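Long-range contacts in LRR receptor-like serine/threonine-protein kinase RGI3 (Arabidopsis thaliana, PDB 5HZ0), which acts as a receptor for RGF peptide hormones, which maintain the root stem cell niche, and pairs with SERK co-receptors through its extracellular leucine-rich repeats: residues 527-532 against 550-555; 571-576 against 597-602. The protein carries 5 engineered substitutions. All blocks are in the same frame, centred on the assembly; numbering follows the deposited sequence.

Contact 1: residues 527-532 against 550-555. With NAG (2-acetamido-2-deoxy-beta-D-glucopyranose), chain D.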
# COMPACT_ATOMS: atom_id res chain seq x y z
N ASN A 527 -37.78 5.36 -5.87
CA ASN A 527 -38.39 4.26 -6.58
C ASN A 527 -39.89 4.49 -6.56
O ASN A 527 -40.36 5.58 -6.25
CB ASN A 527 -38.01 2.92 -5.94
CG ASN A 527 -36.66 2.39 -6.44
OD1 ASN A 527 -36.57 1.90 -7.56
ND2 ASN A 527 -35.63 2.48 -5.60
N ASP A 528 -40.63 3.48 -7.00
CA ASP A 528 -42.08 3.45 -6.91
C ASP A 528 -42.67 2.61 -5.77
O ASP A 528 -43.80 2.16 -5.89
CB ASP A 528 -42.74 3.18 -8.26
CG ASP A 528 -44.15 3.73 -8.32
OD1 ASP A 528 -44.39 4.80 -7.72
OD2 ASP A 528 -45.01 3.08 -8.95
N PHE A 529 -41.87 2.27 -4.76
CA PHE A 529 -42.40 1.52 -3.62
C PHE A 529 -43.67 2.12 -3.01
O PHE A 529 -43.83 3.36 -2.93
CB PHE A 529 -41.35 1.38 -2.52
CG PHE A 529 -40.18 0.55 -2.92
CD1 PHE A 529 -40.32 -0.81 -3.13
CD2 PHE A 529 -38.94 1.13 -3.09
CE1 PHE A 529 -39.24 -1.57 -3.49
CE2 PHE A 529 -37.86 0.37 -3.47
CZ PHE A 529 -38.01 -0.99 -3.67
N SER A 530 -44.57 1.24 -2.59
CA SER A 530 -45.87 1.65 -2.09
C SER A 530 -46.24 0.82 -0.87
O SER A 530 -45.47 -0.04 -0.44
CB SER A 530 -46.94 1.46 -3.17
OG SER A 530 -47.16 0.08 -3.43
N GLY A 531 -47.43 1.08 -0.33
CA GLY A 531 -47.91 0.36 0.82
C GLY A 531 -47.21 0.80 2.09
O GLY A 531 -46.62 1.89 2.16
N GLU A 532 -47.25 -0.06 3.10
CA GLU A 532 -46.74 0.30 4.40
C GLU A 532 -45.35 -0.23 4.63
O GLU A 532 -45.05 -1.36 4.27
CB GLU A 532 -47.64 -0.24 5.50
CG GLU A 532 -48.94 0.49 5.64
CD GLU A 532 -49.74 -0.00 6.83
OE1 GLU A 532 -50.09 -1.21 6.86
OE2 GLU A 532 -50.01 0.81 7.74
N SER A 550 -36.70 7.36 1.14
CA SER A 550 -37.26 8.59 0.55
C SER A 550 -37.68 8.48 -0.91
O SER A 550 -37.36 7.51 -1.60
CB SER A 550 -36.26 9.73 0.65
OG SER A 550 -35.26 9.58 -0.35
N CYS A 551 -38.46 9.47 -1.36
CA CYS A 551 -38.93 9.57 -2.74
C CYS A 551 -39.59 8.30 -3.28
O CYS A 551 -39.32 7.85 -4.39
CB CYS A 551 -37.81 10.06 -3.64
SG CYS A 551 -36.92 11.46 -2.93
N ASN A 552 -40.47 7.72 -2.47
CA ASN A 552 -41.33 6.62 -2.86
C ASN A 552 -42.77 7.04 -2.60
O ASN A 552 -43.05 8.20 -2.35
CB ASN A 552 -41.01 5.35 -2.05
CG ASN A 552 -39.81 4.59 -2.58
OD1 ASN A 552 -39.79 4.16 -3.72
ND2 ASN A 552 -38.80 4.42 -1.73
N ARG A 553 -43.68 6.08 -2.71
CA ARG A 553 -45.09 6.25 -2.31
C ARG A 553 -45.54 5.70 -0.93
O ARG A 553 -46.71 5.35 -0.78
CB ARG A 553 -46.05 5.89 -3.44
CG ARG A 553 -45.96 6.89 -4.58
CD ARG A 553 -46.90 6.53 -5.72
NE ARG A 553 -46.59 5.24 -6.33
CZ ARG A 553 -47.38 4.18 -6.26
NH1 ARG A 553 -48.53 4.24 -5.59
NH2 ARG A 553 -47.04 3.04 -6.86
N PHE A 554 -44.62 5.45 -0.01
CA PHE A 554 -44.99 4.84 1.27
C PHE A 554 -46.14 5.59 1.98
O PHE A 554 -46.20 6.83 1.96
CB PHE A 554 -43.79 4.70 2.20
CG PHE A 554 -42.72 3.77 1.69
CD1 PHE A 554 -43.00 2.41 1.51
CD2 PHE A 554 -41.45 4.24 1.40
CE1 PHE A 554 -42.02 1.55 1.05
CE2 PHE A 554 -40.47 3.38 0.93
CZ PHE A 554 -40.75 2.03 0.76
N VAL A 555 -47.06 4.83 2.56
CA VAL A 555 -48.16 5.37 3.36
C VAL A 555 -48.20 4.73 4.73
O VAL A 555 -47.34 3.92 5.09
CB VAL A 555 -49.53 5.16 2.69
CG1 VAL A 555 -49.64 5.93 1.38
CG2 VAL A 555 -49.80 3.67 2.48
C1 NAG D . -31.92 9.43 0.07
C2 NAG D . -30.71 10.35 0.16
C3 NAG D . -30.89 11.60 -0.72
C4 NAG D . -31.23 11.19 -2.16
C5 NAG D . -32.51 10.37 -2.07
C6 NAG D . -33.06 9.91 -3.42
C7 NAG D . -29.38 10.78 2.22
C8 NAG D . -29.49 11.09 3.69
N2 NAG D . -30.54 10.66 1.56
O3 NAG D . -29.71 12.38 -0.65
O4 NAG D . -31.29 12.27 -3.10
O5 NAG D . -32.28 9.22 -1.29
O6 NAG D . -32.10 9.14 -4.12
O7 NAG D . -28.27 10.66 1.70
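N527 N makes a weak hydrogen bond to C551 O. N527 OD1 accepts from L505 N, and N527 ND2 donates to L500 O and L524 O. D528 carries the charged part of the contact. Its CG stands anti to the backbone N (chi1 -155°), and the carboxylate comes round to R553. R553 grips it side-on. R553 NE donates to D528 OD1 at 2.6 Å, nearly straight and in the guanidinium plane, and R553 NH2 donates to D528 OD2 at 2.9 Å from above the carboxylate plane. The two groups are twisted 43° apart. F529 O accepts from R553 N at 2.7 Å. F529 and F554 lie side by side and point the same way, with F554 CZ 3.4 Å from F529 CB. S530 CB lies over one face of the R553 guanidinium. G531 has a positive phi, which suits glycine. G531 O accepts from V555 N at 3.0 Å, nearly straight, and also meets the edge of the F554 ring. The segments run almost in the same direction, as successive coils of a leucine-rich-repeat solenoid do. Segment 527-532 holds a short, weakly bonded strand about 528-529, which runs parallel to strand 506-507, and segment 550-555 follows strand 546-548.

Contact 2: residues 571-576 against 597-602; sequences LDVSHN and SYNDFS. With NAG (2-acetamido-2-deoxy-beta-D-glucopyranose), chain E; NAG (2-acetamido-2-deoxy-beta-D-glucopyranose), chain D.
The H575 imidazole and the Y598 ring lie nearly parallel, with planes 7° apart. They are displaced so far that little of one ring lies over the other, with centroids at 4.6 Å. Y598 CB lies over one face of the imidazole, toward its rim, in a CH-pi contact. H575 NE2 in turn sits over a face of the Y598 ring, 3.5 Å from Y598 CD2. Deeper in, V573 CG2 meets the edge of the F601 ring. The N599 amide holds V573 O exactly in its own plane, with N599 ND2 donating at 3.2 Å along a straight N-H. N599 OD1 accepts from L578 N. N576 ND2 reaches V573 O from the opposite face at 2.8 Å. The backbones are joined by H575 N to S597 O at 3.0 Å. The bond from S574 N to D572 OD1 closes an Asx turn, and S574 OG adds a second bond to D572 OD1. D572 OD2 takes the N2 groups of two glycan residues, at 2.6 Å from NAG of chain E and 3.0 Å from NAG of chain D. Two buried asparagine amides thus satisfy one backbone oxygen, V573 O, as in the asparagine rows of leucine-rich repeats. One carboxylate, engaged on both oxygens, ties that turn to the sugars.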
# COMPACT_ATOMS: atom_id res chain seq x y z
N LEU A 571 -31.45 8.58 8.99
CA LEU A 571 -32.74 8.09 8.52
C LEU A 571 -33.44 9.14 7.66
O LEU A 571 -33.65 10.27 8.09
CB LEU A 571 -33.62 7.65 9.70
CG LEU A 571 -35.08 7.32 9.38
CD1 LEU A 571 -35.24 6.03 8.59
CD2 LEU A 571 -35.91 7.26 10.64
N ASP A 572 -33.77 8.75 6.43
CA ASP A 572 -34.47 9.60 5.48
C ASP A 572 -35.70 8.86 4.93
O ASP A 572 -35.58 7.91 4.14
CB ASP A 572 -33.51 9.93 4.34
CG ASP A 572 -34.00 11.06 3.45
OD1 ASP A 572 -35.20 11.36 3.47
OD2 ASP A 572 -33.17 11.64 2.72
N VAL A 573 -36.87 9.30 5.38
CA VAL A 573 -38.19 8.87 4.92
C VAL A 573 -38.89 9.91 4.03
O VAL A 573 -40.04 9.74 3.64
CB VAL A 573 -39.10 8.45 6.10
CG1 VAL A 573 -38.57 7.19 6.76
CG2 VAL A 573 -39.22 9.58 7.13
N SER A 574 -38.19 10.99 3.73
CA SER A 574 -38.79 12.17 3.11
C SER A 574 -39.42 11.92 1.75
O SER A 574 -39.14 10.90 1.11
CB SER A 574 -37.73 13.25 2.95
OG SER A 574 -36.88 12.90 1.87
N HIS A 575 -40.30 12.83 1.32
CA HIS A 575 -41.03 12.70 0.06
C HIS A 575 -41.82 11.39 -0.04
O HIS A 575 -41.71 10.64 -1.02
CB HIS A 575 -40.11 12.86 -1.14
CG HIS A 575 -39.57 14.25 -1.31
ND1 HIS A 575 -38.34 14.63 -0.83
CD2 HIS A 575 -40.11 15.34 -1.90
CE1 HIS A 575 -38.13 15.90 -1.13
NE2 HIS A 575 -39.19 16.36 -1.77
N ASN A 576 -42.63 11.12 0.98
CA ASN A 576 -43.57 10.01 0.95
C ASN A 576 -44.94 10.49 1.39
O ASN A 576 -45.16 11.70 1.52
CB ASN A 576 -43.10 8.84 1.82
CG ASN A 576 -42.07 7.99 1.14
OD1 ASN A 576 -42.39 7.26 0.20
ND2 ASN A 576 -40.84 8.06 1.60
N SER A 597 -39.25 15.48 5.94
CA SER A 597 -39.93 16.49 5.14
C SER A 597 -40.77 15.94 4.00
O SER A 597 -40.61 14.80 3.59
CB SER A 597 -38.91 17.49 4.59
OG SER A 597 -38.21 16.95 3.49
N TYR A 598 -41.68 16.76 3.50
CA TYR A 598 -42.62 16.37 2.45
C TYR A 598 -43.33 15.06 2.74
O TYR A 598 -43.30 14.13 1.95
CB TYR A 598 -41.97 16.40 1.07
CG TYR A 598 -41.44 17.77 0.72
CD1 TYR A 598 -42.25 18.72 0.08
CD2 TYR A 598 -40.14 18.14 1.07
CE1 TYR A 598 -41.76 19.99 -0.22
CE2 TYR A 598 -39.65 19.39 0.77
CZ TYR A 598 -40.46 20.31 0.12
OH TYR A 598 -39.95 21.56 -0.17
N ASN A 599 -43.95 14.99 3.91
CA ASN A 599 -44.82 13.89 4.26
C ASN A 599 -46.12 14.47 4.79
O ASN A 599 -46.33 15.68 4.76
CB ASN A 599 -44.17 12.96 5.29
CG ASN A 599 -43.34 11.84 4.64
OD1 ASN A 599 -43.90 10.93 4.02
ND2 ASN A 599 -42.02 11.90 4.82
N ASP A 600 -47.01 13.59 5.23
CA ASP A 600 -48.27 13.96 5.87
C ASP A 600 -48.25 13.92 7.40
O ASP A 600 -49.29 13.77 8.01
CB ASP A 600 -49.45 13.20 5.27
CG ASP A 600 -49.72 13.58 3.82
OD1 ASP A 600 -49.77 14.79 3.52
OD2 ASP A 600 -49.87 12.67 2.97
N PHE A 601 -47.06 13.89 8.00
CA PHE A 601 -46.91 13.85 9.46
C PHE A 601 -47.59 15.03 10.17
O PHE A 601 -47.72 16.12 9.61
CB PHE A 601 -45.42 13.84 9.88
CG PHE A 601 -44.66 12.61 9.47
CD1 PHE A 601 -45.09 11.34 9.82
CD2 PHE A 601 -43.47 12.73 8.75
CE1 PHE A 601 -44.36 10.22 9.45
CE2 PHE A 601 -42.74 11.61 8.37
CZ PHE A 601 -43.18 10.36 8.72
N SER A 602 -48.02 14.79 11.40
CA SER A 602 -48.66 15.81 12.22
C SER A 602 -48.47 15.45 13.68
O SER A 602 -48.23 14.28 14.00
CB SER A 602 -50.16 15.91 11.88
OG SER A 602 -50.91 14.98 12.62
C1 NAG E . -32.84 14.65 3.87
C2 NAG E . -32.39 14.84 2.41
C3 NAG E . -30.90 14.53 2.19
C4 NAG E . -30.02 15.17 3.26
C5 NAG E . -30.60 14.87 4.64
C6 NAG E . -29.85 15.57 5.77
C7 NAG E . -33.63 14.44 0.36
C8 NAG E . -34.54 13.52 -0.40
N2 NAG E . -33.20 14.01 1.54
O3 NAG E . -30.51 15.09 0.97
O4 NAG E . -28.68 14.75 3.10
O5 NAG E . -31.94 15.33 4.71
O6 NAG E . -30.04 16.97 5.65
O7 NAG E . -33.28 15.53 -0.11
C1 NAG D . -31.92 9.43 0.07
C2 NAG D . -30.71 10.35 0.16
C3 NAG D . -30.89 11.60 -0.72
C4 NAG D . -31.23 11.19 -2.16
C5 NAG D . -32.51 10.37 -2.07
C6 NAG D . -33.06 9.91 -3.42
C7 NAG D . -29.38 10.78 2.22
C8 NAG D . -29.49 11.09 3.69
N2 NAG D . -30.54 10.66 1.56
O3 NAG D . -29.71 12.38 -0.65
O4 NAG D . -31.29 12.27 -3.10
O5 NAG D . -32.28 9.22 -1.29
O6 NAG D . -32.10 9.14 -4.12
O7 NAG D . -28.27 10.66 1.70

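Overall arrangement
Both contacts join consecutive coils near the C-terminal end of the extracellular leucine-rich-repeat domain, and their centres are 11 Å apart. Contact 2 is mainly buried, although its aromatic pair is exposed. Contact 1 is only partly buried and reaches farther along the coil. A salt bridge marks contact 1, whereas amides, a displaced aromatic pair and a sugar-bound carboxylate mark contact 2. The coils 550-555 and 571-576 also touch directly: N576 OD1 lies 2.9 Å from F554 N, a probable hydrogen bond, and C551 N probably bonds to S574 O. The asparagine of one contact thereby serves the backbone of the other. NAG of chain D borders both, near S550 and at D572.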